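Local structure of caspase Nc subunit 1 (Drosophila melanogaster, 2FP3) at residues Ile90-Glu95 / Gln257-Val262; Leu96-Phe101 / Cys129-Leu134; Lys146-Phe149 / Ser153-Asp156; Lys159-Phe164 / Thr233-Ala238. The protein is the cysteine protease domain of an initiator caspase that sets off the caspase cascade of apoptosis and of steroid-triggered cell death in metamorphosis. The protein carries 2 engineered substitutions. All coordinates share one frame; numbering follows the deposited sequence.

Contact 1 (Ile90-Glu95 / Gln257-Val262); sequences IHLFQE and QKFCQV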
loop_
_atom_site.group_PDB
_atom_site.type_symbol
_atom_site.label_atom_id
_atom_site.label_comp_id
_atom_site.label_asym_id
_atom_site.label_seq_id
_atom_site.Cartn_x
_atom_site.Cartn_y
_atom_site.Cartn_z
ATOM N N ILE A 90 6.665 8.043 -1.847
ATOM C CA ILE A 90 6.472 9.375 -1.294
ATOM C C ILE A 90 6.116 10.353 -2.404
ATOM O O ILE A 90 5.114 11.063 -2.319
ATOM C CB ILE A 90 7.728 9.859 -0.529
ATOM C CG1 ILE A 90 7.846 9.082 0.783
ATOM C CG2 ILE A 90 7.624 11.357 -0.212
ATOM C CD1 ILE A 90 9.212 9.183 1.452
ATOM N N HIS A 91 6.921 10.383 -3.454
ATOM C CA HIS A 91 6.638 11.280 -4.563
ATOM C C HIS A 91 5.200 11.104 -5.070
ATOM O O HIS A 91 4.440 12.069 -5.166
ATOM C CB HIS A 91 7.609 11.027 -5.717
ATOM C CG HIS A 91 7.180 11.665 -6.999
ATOM N ND1 HIS A 91 7.134 13.032 -7.168
ATOM C CD2 HIS A 91 6.709 11.127 -8.146
ATOM C CE1 HIS A 91 6.647 13.308 -8.365
ATOM N NE2 HIS A 91 6.381 12.169 -8.978
ATOM N N LEU A 92 4.837 9.870 -5.399
ATOM C CA LEU A 92 3.503 9.566 -5.904
ATOM C C LEU A 92 2.369 10.023 -4.993
ATOM O O LEU A 92 1.370 10.593 -5.466
ATOM C CB LEU A 92 3.350 8.062 -6.137
ATOM C CG LEU A 92 1.920 7.580 -6.402
ATOM C CD1 LEU A 92 1.432 8.160 -7.711
ATOM C CD2 LEU A 92 1.886 6.052 -6.445
ATOM N N PHE A 93 2.503 9.768 -3.692
ATOM C CA PHE A 93 1.439 10.156 -2.787
ATOM C C PHE A 93 1.403 11.637 -2.451
ATOM O O PHE A 93 0.365 12.150 -2.017
ATOM C CB PHE A 93 1.437 9.261 -1.539
ATOM C CG PHE A 93 0.904 7.880 -1.818
ATOM C CD1 PHE A 93 1.760 6.847 -2.189
ATOM C CD2 PHE A 93 -0.469 7.649 -1.853
ATOM C CE1 PHE A 93 1.260 5.614 -2.602
ATOM C CE2 PHE A 93 -0.981 6.415 -2.267
ATOM C CZ PHE A 93 -0.108 5.397 -2.646
ATOM N N GLN A 94 2.517 12.335 -2.666
ATOM C CA GLN A 94 2.519 13.781 -2.445
ATOM C C GLN A 94 1.664 14.393 -3.550
ATOM O O GLN A 94 0.920 15.337 -3.318
ATOM C CB GLN A 94 3.923 14.359 -2.524
ATOM C CG GLN A 94 4.745 14.141 -1.274
ATOM C CD GLN A 94 6.021 14.948 -1.282
ATOM O OE1 GLN A 94 6.775 14.938 -2.263
ATOM N NE2 GLN A 94 6.281 15.653 -0.184
ATOM N N GLU A 95 1.767 13.830 -4.750
ATOM C CA GLU A 95 1.001 14.306 -5.886
ATOM C C GLU A 95 -0.463 13.894 -5.745
ATOM O O GLU A 95 -1.345 14.475 -6.389
ATOM C CB GLU A 95 1.595 13.752 -7.181
ATOM C CG GLU A 95 3.077 14.053 -7.328
ATOM C CD GLU A 95 3.367 15.539 -7.493
ATOM O OE1 GLU A 95 4.485 15.969 -7.137
ATOM O OE2 GLU A 95 2.490 16.276 -7.987
ATOM N N GLN A 257 7.596 -0.213 -8.280
ATOM C CA GLN A 257 7.939 0.743 -9.322
ATOM C C GLN A 257 6.876 0.788 -10.406
ATOM O O GLN A 257 6.425 1.867 -10.804
ATOM C CB GLN A 257 9.302 0.404 -9.933
ATOM C CG GLN A 257 10.453 0.526 -8.940
ATOM C CD GLN A 257 10.530 1.902 -8.298
ATOM O OE1 GLN A 257 10.629 2.024 -7.074
ATOM N NE2 GLN A 257 10.488 2.945 -9.122
ATOM N N LYS A 258 6.465 -0.387 -10.873
ATOM C CA LYS A 258 5.459 -0.483 -11.917
ATOM C C LYS A 258 4.153 0.123 -11.414
ATOM O O LYS A 258 3.409 0.764 -12.167
ATOM C CB LYS A 258 5.248 -1.946 -12.306
ATOM C CG LYS A 258 4.673 -2.113 -13.697
ATOM C CD LYS A 258 5.604 -1.515 -14.749
ATOM C CE LYS A 258 4.950 -1.498 -16.125
ATOM N NZ LYS A 258 5.830 -0.938 -17.187
ATOM N N PHE A 259 3.879 -0.090 -10.129
ATOM C CA PHE A 259 2.674 0.449 -9.518
ATOM C C PHE A 259 2.673 1.974 -9.584
ATOM O O PHE A 259 1.696 2.588 -10.021
ATOM C CB PHE A 259 2.575 0.009 -8.059
ATOM C CG PHE A 259 1.427 0.629 -7.325
ATOM C CD1 PHE A 259 0.118 0.418 -7.753
ATOM C CD2 PHE A 259 1.650 1.441 -6.220
ATOM C CE1 PHE A 259 -0.953 1.007 -7.088
ATOM C CE2 PHE A 259 0.580 2.035 -5.549
ATOM C CZ PHE A 259 -0.719 1.817 -5.986
ATOM N N CYS A 260 3.771 2.583 -9.146
ATOM C CA CYS A 260 3.879 4.030 -9.161
ATOM C C CYS A 260 3.821 4.553 -10.584
ATOM O O CYS A 260 3.245 5.616 -10.833
ATOM C CB CYS A 260 5.175 4.475 -8.494
ATOM S SG CYS A 260 5.236 4.129 -6.721
ATOM N N GLN A 261 4.411 3.814 -11.523
ATOM C CA GLN A 261 4.382 4.253 -12.915
ATOM C C GLN A 261 2.942 4.273 -13.403
ATOM O O GLN A 261 2.480 5.282 -13.943
ATOM C CB GLN A 261 5.220 3.330 -13.810
ATOM C CG GLN A 261 6.670 3.178 -13.364
ATOM C CD GLN A 261 7.530 2.406 -14.360
ATOM O OE1 GLN A 261 7.129 1.356 -14.869
ATOM N NE2 GLN A 261 8.729 2.922 -14.627
ATOM N N VAL A 262 2.239 3.156 -13.205
ATOM C CA VAL A 262 0.840 3.018 -13.624
ATOM C C VAL A 262 -0.052 4.030 -12.906
ATOM O O VAL A 262 -0.989 4.574 -13.490
ATOM C CB VAL A 262 0.305 1.592 -13.333
ATOM C CG1 VAL A 262 -1.183 1.500 -13.700
ATOM C CG2 VAL A 262 1.124 0.563 -14.112
#

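Contact 2 (Leu96-Phe101 / Cys129-Leu134); sequences LNFTIF and CFVMVL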
loop_
_atom_site.group_PDB
_atom_site.type_symbol
_atom_site.label_atom_id
_atom_site.label_comp_id
_atom_site.label_asym_id
_atom_site.label_seq_id
_atom_site.Cartn_x
_atom_site.Cartn_y
_atom_site.Cartn_z
ATOM N N LEU A 96 -0.734 12.884 -4.922
ATOM C CA LEU A 96 -2.124 12.485 -4.710
ATOM C C LEU A 96 -2.644 13.291 -3.521
ATOM O O LEU A 96 -3.778 13.135 -3.088
ATOM C CB LEU A 96 -2.240 10.982 -4.425
ATOM C CG LEU A 96 -1.790 10.033 -5.538
ATOM C CD1 LEU A 96 -2.143 8.605 -5.161
ATOM C CD2 LEU A 96 -2.456 10.404 -6.840
ATOM N N ASN A 97 -1.783 14.156 -3.000
ATOM C CA ASN A 97 -2.118 15.012 -1.880
ATOM C C ASN A 97 -2.429 14.269 -0.583
ATOM O O ASN A 97 -3.327 14.666 0.150
ATOM C CB ASN A 97 -3.297 15.901 -2.249
ATOM C CG ASN A 97 -3.053 16.685 -3.518
ATOM O OD1 ASN A 97 -3.560 16.334 -4.590
ATOM N ND2 ASN A 97 -2.261 17.747 -3.410
ATOM N N PHE A 98 -1.693 13.194 -0.311
ATOM C CA PHE A 98 -1.878 12.419 0.911
ATOM C C PHE A 98 -0.979 12.965 2.005
ATOM O O PHE A 98 0.040 13.595 1.727
ATOM C CB PHE A 98 -1.479 10.945 0.716
ATOM C CG PHE A 98 -2.596 10.055 0.265
ATOM C CD1 PHE A 98 -2.762 8.805 0.840
ATOM C CD2 PHE A 98 -3.469 10.456 -0.740
ATOM C CE1 PHE A 98 -3.784 7.951 0.424
ATOM C CE2 PHE A 98 -4.502 9.607 -1.170
ATOM C CZ PHE A 98 -4.658 8.348 -0.582
ATOM N N THR A 99 -1.370 12.717 3.247
ATOM C CA THR A 99 -0.562 13.092 4.388
ATOM C C THR A 99 0.260 11.809 4.567
ATOM O O THR A 99 -0.302 10.719 4.683
ATOM C CB THR A 99 -1.446 13.374 5.603
ATOM O OG1 THR A 99 -1.997 14.688 5.466
ATOM C CG2 THR A 99 -0.657 13.265 6.902
ATOM N N ILE A 100 1.581 11.940 4.565
ATOM C CA ILE A 100 2.473 10.788 4.644
ATOM C C ILE A 100 3.284 10.577 5.926
ATOM O O ILE A 100 3.944 11.491 6.415
ATOM C CB ILE A 100 3.460 10.845 3.467
ATOM C CG1 ILE A 100 2.685 11.126 2.175
ATOM C CG2 ILE A 100 4.247 9.532 3.371
ATOM C CD1 ILE A 100 3.562 11.383 0.970
ATOM N N PHE A 101 3.244 9.357 6.451
ATOM C CA PHE A 101 3.999 9.000 7.656
ATOM C C PHE A 101 4.957 7.868 7.269
ATOM O O PHE A 101 4.598 6.686 7.290
ATOM C CB PHE A 101 3.052 8.552 8.772
ATOM C CG PHE A 101 2.074 9.611 9.190
ATOM C CD1 PHE A 101 0.739 9.544 8.790
ATOM C CD2 PHE A 101 2.491 10.694 9.968
ATOM C CE1 PHE A 101 -0.172 10.536 9.153
ATOM C CE2 PHE A 101 1.589 11.699 10.339
ATOM C CZ PHE A 101 0.247 11.617 9.928
ATOM N N CYS A 129 -9.211 8.396 2.811
ATOM C CA CYS A 129 -8.644 7.119 2.378
ATOM C C CYS A 129 -7.364 6.720 3.125
ATOM O O CYS A 129 -6.528 7.569 3.450
ATOM C CB CYS A 129 -8.359 7.211 0.867
ATOM S SG CYS A 129 -7.531 5.795 0.114
ATOM N N PHE A 130 -7.207 5.427 3.392
ATOM C CA PHE A 130 -6.015 4.960 4.089
ATOM C C PHE A 130 -5.230 3.926 3.288
ATOM O O PHE A 130 -5.776 2.916 2.851
ATOM C CB PHE A 130 -6.380 4.347 5.438
ATOM C CG PHE A 130 -5.193 3.859 6.212
ATOM C CD1 PHE A 130 -4.461 4.735 7.010
ATOM C CD2 PHE A 130 -4.758 2.542 6.084
ATOM C CE1 PHE A 130 -3.309 4.308 7.670
ATOM C CE2 PHE A 130 -3.600 2.101 6.741
ATOM C CZ PHE A 130 -2.876 2.985 7.531
ATOM N N VAL A 131 -3.941 4.181 3.103
ATOM C CA VAL A 131 -3.079 3.252 2.385
ATOM C C VAL A 131 -1.838 2.987 3.215
ATOM O O VAL A 131 -1.161 3.918 3.656
ATOM C CB VAL A 131 -2.622 3.810 1.017
ATOM C CG1 VAL A 131 -1.635 2.847 0.370
ATOM C CG2 VAL A 131 -3.824 4.005 0.099
ATOM N N MET A 132 -1.552 1.717 3.464
ATOM C CA MET A 132 -0.346 1.375 4.205
ATOM C C MET A 132 0.513 0.530 3.277
ATOM O O MET A 132 0.000 -0.347 2.577
ATOM C CB MET A 132 -0.659 0.569 5.476
ATOM C CG MET A 132 0.613 0.072 6.204
ATOM S SD MET A 132 0.361 -1.129 7.564
ATOM C CE MET A 132 -0.110 -2.592 6.662
ATOM N N VAL A 133 1.808 0.821 3.237
ATOM C CA VAL A 133 2.711 0.030 2.422
ATOM C C VAL A 133 3.836 -0.436 3.327
ATOM O O VAL A 133 4.628 0.370 3.818
ATOM C CB VAL A 133 3.307 0.822 1.240
ATOM C CG1 VAL A 133 4.202 -0.092 0.421
ATOM C CG2 VAL A 133 2.196 1.369 0.355
ATOM N N LEU A 134 3.873 -1.742 3.571
ATOM C CA LEU A 134 4.898 -2.336 4.413
ATOM C C LEU A 134 5.847 -3.102 3.515
ATOM O O LEU A 134 5.446 -4.041 2.828
ATOM C CB LEU A 134 4.276 -3.282 5.443
ATOM C CG LEU A 134 5.244 -4.099 6.308
ATOM C CD1 LEU A 134 6.140 -3.162 7.113
ATOM C CD2 LEU A 134 4.460 -5.009 7.237
#

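Contact 3 (Lys146-Phe149 / Ser153-Asp156); sequences KVEF and SVVD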
loop_
_atom_site.group_PDB
_atom_site.type_symbol
_atom_site.label_atom_id
_atom_site.label_comp_id
_atom_site.label_asym_id
_atom_site.label_seq_id
_atom_site.Cartn_x
_atom_site.Cartn_y
_atom_site.Cartn_z
ATOM N N LYS A 146 4.095 -14.956 7.657
ATOM C CA LYS A 146 4.714 -14.071 8.634
ATOM C C LYS A 146 5.466 -12.895 8.015
ATOM O O LYS A 146 5.751 -12.881 6.819
ATOM C CB LYS A 146 5.664 -14.874 9.528
ATOM C CG LYS A 146 4.986 -15.997 10.307
ATOM C CD LYS A 146 5.983 -16.748 11.179
ATOM C CE LYS A 146 5.308 -17.858 11.972
ATOM N NZ LYS A 146 6.285 -18.602 12.815
ATOM N N VAL A 147 5.789 -11.912 8.849
ATOM C CA VAL A 147 6.502 -10.724 8.396
ATOM C C VAL A 147 7.655 -10.417 9.345
ATOM O O VAL A 147 7.484 -10.437 10.561
ATOM C CB VAL A 147 5.545 -9.504 8.329
ATOM C CG1 VAL A 147 6.302 -8.257 7.957
ATOM C CG2 VAL A 147 4.450 -9.761 7.311
ATOM N N GLU A 148 8.828 -10.138 8.780
ATOM C CA GLU A 148 10.027 -9.821 9.563
ATOM C C GLU A 148 10.193 -8.334 9.831
ATOM O O GLU A 148 9.723 -7.494 9.059
ATOM C CB GLU A 148 11.294 -10.265 8.836
ATOM C CG GLU A 148 11.702 -11.702 8.969
ATOM C CD GLU A 148 13.139 -11.891 8.530
ATOM O OE1 GLU A 148 14.050 -11.584 9.328
ATOM O OE2 GLU A 148 13.355 -12.322 7.379
ATOM N N PHE A 149 10.901 -8.019 10.912
ATOM C CA PHE A 149 11.185 -6.638 11.271
ATOM C C PHE A 149 12.690 -6.496 11.511
ATOM O O PHE A 149 13.435 -7.466 11.374
ATOM C CB PHE A 149 10.402 -6.224 12.524
ATOM C CG PHE A 149 8.909 -6.208 12.328
ATOM C CD1 PHE A 149 8.134 -7.316 12.663
ATOM C CD2 PHE A 149 8.282 -5.097 11.773
ATOM C CE1 PHE A 149 6.760 -7.317 12.447
ATOM C CE2 PHE A 149 6.907 -5.093 11.551
ATOM C CZ PHE A 149 6.146 -6.204 11.888
ATOM N N SER A 153 12.538 -10.348 14.431
ATOM C CA SER A 153 11.311 -10.971 14.919
ATOM C C SER A 153 10.261 -11.128 13.810
ATOM O O SER A 153 10.359 -10.503 12.755
ATOM C CB SER A 153 10.730 -10.155 16.074
ATOM O OG SER A 153 10.392 -8.846 15.656
ATOM N N VAL A 154 9.255 -11.960 14.064
ATOM C CA VAL A 154 8.205 -12.215 13.086
ATOM C C VAL A 154 6.797 -12.124 13.672
ATOM O O VAL A 154 6.611 -12.225 14.886
ATOM C CB VAL A 154 8.383 -13.606 12.457
ATOM C CG1 VAL A 154 9.724 -13.685 11.747
ATOM C CG2 VAL A 154 8.292 -14.666 13.525
ATOM N N VAL A 155 5.811 -11.939 12.796
ATOM C CA VAL A 155 4.413 -11.820 13.205
ATOM C C VAL A 155 3.500 -12.384 12.124
ATOM O O VAL A 155 3.845 -12.359 10.942
ATOM C CB VAL A 155 4.006 -10.343 13.398
ATOM C CG1 VAL A 155 2.615 -10.260 13.999
ATOM C CG2 VAL A 155 5.010 -9.630 14.262
ATOM N N ASP A 156 2.337 -12.889 12.532
ATOM C CA ASP A 156 1.367 -13.415 11.579
ATOM C C ASP A 156 0.781 -12.217 10.852
ATOM O O ASP A 156 0.269 -11.295 11.485
ATOM C CB ASP A 156 0.227 -14.153 12.292
ATOM C CG ASP A 156 0.549 -15.604 12.582
ATOM O OD1 ASP A 156 -0.353 -16.326 13.056
ATOM O OD2 ASP A 156 1.696 -16.029 12.339
#

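Contact 4 (Lys159-Phe164 / Thr233-Ala238); sequences KIKDHF and TLVCYA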
loop_
_atom_site.group_PDB
_atom_site.type_symbol
_atom_site.label_atom_id
_atom_site.label_comp_id
_atom_site.label_asym_id
_atom_site.label_seq_id
_atom_site.Cartn_x
_atom_site.Cartn_y
_atom_site.Cartn_z
ATOM N N LYS A 159 -2.305 -10.955 12.072
ATOM C CA LYS A 159 -2.286 -10.006 13.178
ATOM C C LYS A 159 -2.420 -8.607 12.593
ATOM O O LYS A 159 -3.333 -7.860 12.941
ATOM C CB LYS A 159 -0.968 -10.117 13.956
ATOM C CG LYS A 159 -0.870 -9.236 15.204
ATOM C CD LYS A 159 -1.495 -9.890 16.440
ATOM C CE LYS A 159 -3.004 -10.077 16.313
ATOM N NZ LYS A 159 -3.601 -10.707 17.528
ATOM N N ILE A 160 -1.506 -8.273 11.690
ATOM C CA ILE A 160 -1.504 -6.981 11.036
ATOM C C ILE A 160 -2.866 -6.640 10.415
ATOM O O ILE A 160 -3.408 -5.568 10.665
ATOM C CB ILE A 160 -0.417 -6.933 9.951
ATOM C CG1 ILE A 160 0.933 -7.267 10.578
ATOM C CG2 ILE A 160 -0.370 -5.555 9.313
ATOM C CD1 ILE A 160 2.095 -7.241 9.600
ATOM N N LYS A 161 -3.424 -7.540 9.613
ATOM C CA LYS A 161 -4.721 -7.271 8.993
ATOM C C LYS A 161 -5.790 -6.993 10.043
ATOM O O LYS A 161 -6.544 -6.024 9.933
ATOM C CB LYS A 161 -5.180 -8.459 8.140
ATOM C CG LYS A 161 -4.271 -8.794 6.981
ATOM C CD LYS A 161 -4.752 -10.023 6.236
ATOM C CE LYS A 161 -3.738 -10.430 5.182
ATOM N NZ LYS A 161 -4.225 -11.541 4.321
ATOM N N ASP A 162 -5.845 -7.854 11.054
ATOM C CA ASP A 162 -6.826 -7.749 12.126
ATOM C C ASP A 162 -6.853 -6.390 12.793
ATOM O O ASP A 162 -7.874 -5.977 13.342
ATOM C CB ASP A 162 -6.568 -8.839 13.164
ATOM C CG ASP A 162 -7.015 -10.211 12.686
ATOM O OD1 ASP A 162 -6.774 -10.546 11.506
ATOM O OD2 ASP A 162 -7.604 -10.959 13.494
ATOM N N HIS A 163 -5.735 -5.681 12.745
ATOM C CA HIS A 163 -5.696 -4.369 13.351
ATOM C C HIS A 163 -6.746 -3.453 12.727
ATOM O O HIS A 163 -7.200 -2.500 13.354
ATOM C CB HIS A 163 -4.316 -3.743 13.188
ATOM C CG HIS A 163 -4.223 -2.365 13.762
ATOM N ND1 HIS A 163 -4.430 -1.230 13.010
ATOM C CD2 HIS A 163 -4.033 -1.944 15.036
ATOM C CE1 HIS A 163 -4.374 -0.169 13.794
ATOM N NE2 HIS A 163 -4.134 -0.574 15.029
ATOM N N PHE A 164 -7.147 -3.758 11.497
ATOM C CA PHE A 164 -8.113 -2.930 10.794
ATOM C C PHE A 164 -9.569 -3.320 10.952
ATOM O O PHE A 164 -10.415 -2.859 10.194
ATOM C CB PHE A 164 -7.731 -2.847 9.317
ATOM C CG PHE A 164 -6.397 -2.193 9.090
ATOM C CD1 PHE A 164 -6.305 -0.818 8.901
ATOM C CD2 PHE A 164 -5.221 -2.949 9.132
ATOM C CE1 PHE A 164 -5.056 -0.196 8.757
ATOM C CE2 PHE A 164 -3.966 -2.340 8.989
ATOM C CZ PHE A 164 -3.885 -0.962 8.802
ATOM N N THR A 233 -11.739 -3.127 2.198
ATOM C CA THR A 233 -10.305 -3.299 2.240
ATOM C C THR A 233 -9.714 -4.086 1.078
ATOM O O THR A 233 -10.301 -5.048 0.596
ATOM C CB THR A 233 -9.889 -3.995 3.555
ATOM O OG1 THR A 233 -10.425 -3.274 4.671
ATOM C CG2 THR A 233 -8.377 -4.061 3.673
ATOM N N LEU A 234 -8.547 -3.649 0.627
ATOM C CA LEU A 234 -7.821 -4.339 -0.424
ATOM C C LEU A 234 -6.469 -4.731 0.167
ATOM O O LEU A 234 -5.822 -3.919 0.849
ATOM C CB LEU A 234 -7.585 -3.433 -1.636
ATOM C CG LEU A 234 -8.761 -3.007 -2.525
ATOM C CD1 LEU A 234 -8.214 -2.130 -3.651
ATOM C CD2 LEU A 234 -9.479 -4.229 -3.103
ATOM N N VAL A 235 -6.062 -5.979 -0.060
ATOM C CA VAL A 235 -4.767 -6.450 0.407
ATOM C C VAL A 235 -4.008 -6.808 -0.854
ATOM O O VAL A 235 -4.380 -7.729 -1.580
ATOM C CB VAL A 235 -4.887 -7.682 1.321
ATOM C CG1 VAL A 235 -3.494 -8.153 1.741
ATOM C CG2 VAL A 235 -5.702 -7.325 2.558
ATOM N N CYS A 236 -2.945 -6.058 -1.120
ATOM C CA CYS A 236 -2.150 -6.249 -2.325
ATOM C C CYS A 236 -0.825 -6.940 -2.055
ATOM O O CYS A 236 -0.153 -6.655 -1.061
ATOM C CB CYS A 236 -1.922 -4.889 -2.981
ATOM S SG CYS A 236 -3.451 -3.923 -3.061
ATOM N N TYR A 237 -0.461 -7.849 -2.950
ATOM C CA TYR A 237 0.771 -8.615 -2.831
ATOM C C TYR A 237 1.527 -8.583 -4.152
ATOM O O TYR A 237 0.966 -8.243 -5.187
ATOM C CB TYR A 237 0.467 -10.084 -2.541
ATOM C CG TYR A 237 -0.614 -10.360 -1.527
ATOM C CD1 TYR A 237 -0.349 -10.276 -0.165
ATOM C CD2 TYR A 237 -1.890 -10.757 -1.933
ATOM C CE1 TYR A 237 -1.322 -10.587 0.778
ATOM C CE2 TYR A 237 -2.875 -11.067 -1.001
ATOM C CZ TYR A 237 -2.583 -10.981 0.360
ATOM O OH TYR A 237 -3.534 -11.292 1.311
ATOM N N ALA A 238 2.802 -8.955 -4.105
ATOM C CA ALA A 238 3.634 -9.034 -5.302
ATOM C C ALA A 238 3.918 -10.530 -5.438
ATOM O O ALA A 238 5.069 -10.969 -5.437
ATOM C CB ALA A 238 4.927 -8.261 -5.105
#

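Contact 1 (Ile90-Glu95 / Gln257-Val262)
The rings of Phe93 and Phe259 meet at one corner only: Phe93 CZ comes up to the rim of the Phe259 ring, near its plane, and stops 4.5 Å from Phe259 CE2. This is the outer margin of packing contact, with no face-to-face overlap. One face of the Phe93 ring is occupied by its own neighbour in the helix, since Leu92 CG lies 4.2 Å above the Phe93 plane, displaced toward the rim. Phe98 meets the Phe93 ring as well, with the planes at about 60°. Leu92 does most of the bridging between the two segments, which share no hydrogen bond. Its first torsion (chi1 168°) swings CG away from the backbone N, and from there CD2 enters the notch between Phe259 and Cys260, 3.9 Å from Cys260 SG and 4.3 Å from Phe259 CE2. Helices 82-95 and 251-266 run nearly parallel, 25° apart with segment axes 10.3 Å from each other, as two of the helices that flank the central sheet of the caspase fold. As in other caspases, the first belongs to the large-subunit part and the second to the small-subunit part. On its sheet side, helix 82-95 rests on strand 62-68 through Ile90 and Phe93. The small side chain of Cys260 leaves room for the leucine methyl to come close to sulfur and CB alike, with Cys260 CB 4.2 Å from Leu92 CD2.

Contact 2 (Leu96-Phe101 / Cys129-Leu134)
Phe98 lies on the second strand of a beta-alpha-beta crossover (strand 62-68, helix 82-95, strand 98-103) and reaches past strand 62-68 to Cys129, just before strand 130-139, and to Val131 within it. Strand 62-68 pairs in parallel with both strands joined here, so the two are next-nearest neighbours in the caspase sheet. Their backbones therefore stay apart, 8.7 Å between Phe98 CA and Cys129 CA, and a long aromatic side chain has to span the gap. The tight part is small and buried. Cys129 SG sits at the edge of the Phe98 ring, 5.2 Å from the Phe98 centroid and 76° off the ring normal, a sulfur-aromatic contact in which SG comes 3.9 Å from Phe98 CZ. The first torsion of Cys129 (chi1 175°) carries SG away from its own backbone N to meet that corner. Beside it, Val131 CG2 touches Phe98 CE1 at 4.0 Å, the two side chains crossing at about a right angle, while the other valine branch, CG1, is not part of the contact. The solvent side is at the turn after the helix, where Asn97, with positive phi in a Schellman motif, is exposed. This turn leaves Leu96 O in the plane of the Phe98 ring, at its edge.

Contact 3 (Lys146-Phe149 / Ser153-Asp156)
Backbone hydrogen bonds join Lys146-Phe149 and Ser153-Asp156 into a short antiparallel beta hairpin. Val147 N gives its hydrogen to Val155 O at 2.9 Å, bent to 138° but in the carbonyl plane; the return bond from Val155 N to Val147 O is weak. Nearer the turn, Phe149 N donates to Ser153 O at 3.1 Å. CA-H...O contacts supplement these bonds: Lys146 CA lies 3.0 Å from Val155 O, so that carbonyl receives two hydrogens, and Val154 CA lies 3.2 Å from Val147 O. Side chains of the same residues supply the apolar packing. Val155 CG2 abuts the Phe149 ring at its edge, 3.4 Å from Phe149 CE1, and Phe111 meets the same ring from outside the hairpin. Lys146, extended beyond CG (chi2 180°), brings its CD to 3.9 Å from Val154 CG2, methylene against beta-branched valine. As for charge, Lys146 NZ and Asp156 OD2 stay 5.3 Å apart, an attraction at most, whereas Glu148 forms a salt bridge with Arg77. The side chain of Glu148 is about 4 Å from that of His137, an active-site residue by similarity; the salt bridge and the backbone pairing of Glu148 with His137 are consistent with holding this carboxylate beside the probable active site.

Contact 4 (Lys159-Phe164 / Thr233-Ala238)
Tyr237 OH is held by two partners: Lys161 NZ donates a hydrogen bond to it at 3.1 Å, and Asp299 OD2 on the neighbouring strand 297-301 forms another. The ammonium approaches the tyrosine at the edge of its ring, near the ring plane, so this is a bond to the hydroxyl and not a cation-pi contact. To get there, Lys161 leaves helix 157-162 with CG beside its backbone N (chi1 -62°) and stays extended to the end, crossing the tyrosine at about a right angle. On the way, its aliphatic part meets strand 233-237: Lys161 CE is 4.1 Å from Val235 CG1. A lysine fits here because its terminal methylene can touch a buried valine while the ammonium goes on to the hydroxyl of the partly exposed tyrosine. The contact ties a helix covering one face of the caspase sheet to the strand that pairs with 177-181 and 297-301. The side chain of Tyr237 is about 4 Å from that of Ala184, inferred to be the active-site position and altered in this structure. With an ammonium as donor and a carboxylate as second partner, the hydroxyl can accept from one and probably donate to the other, which would fix the rotation of its O-H and let opposite charges balance across it.

How the contacts relate
Contact 1 closes the longest loop: from helix 82-95 the chain runs through most strands of the central sheet, from 98-103 to 233-237, before helix 251-266 returns to meet it. The other three contacts all lie within that loop, one after another, and none cross. Contact 2 opens directly after helix 82-95, with Phe93 O probably hydrogen-bonded to Phe98 N, and closes at strand 130-139. That strand leads to contact 3, a short hairpin whose Val147 packs on Leu134. Helix 157-162 follows the hairpin at once and opens contact 4, closed by strand 233-237; Phe130 against Phe164 and Val147 against Ile160 join it to contacts 2 and 3. Contacts 1 and 4 lie on opposite sides of the chain's centre.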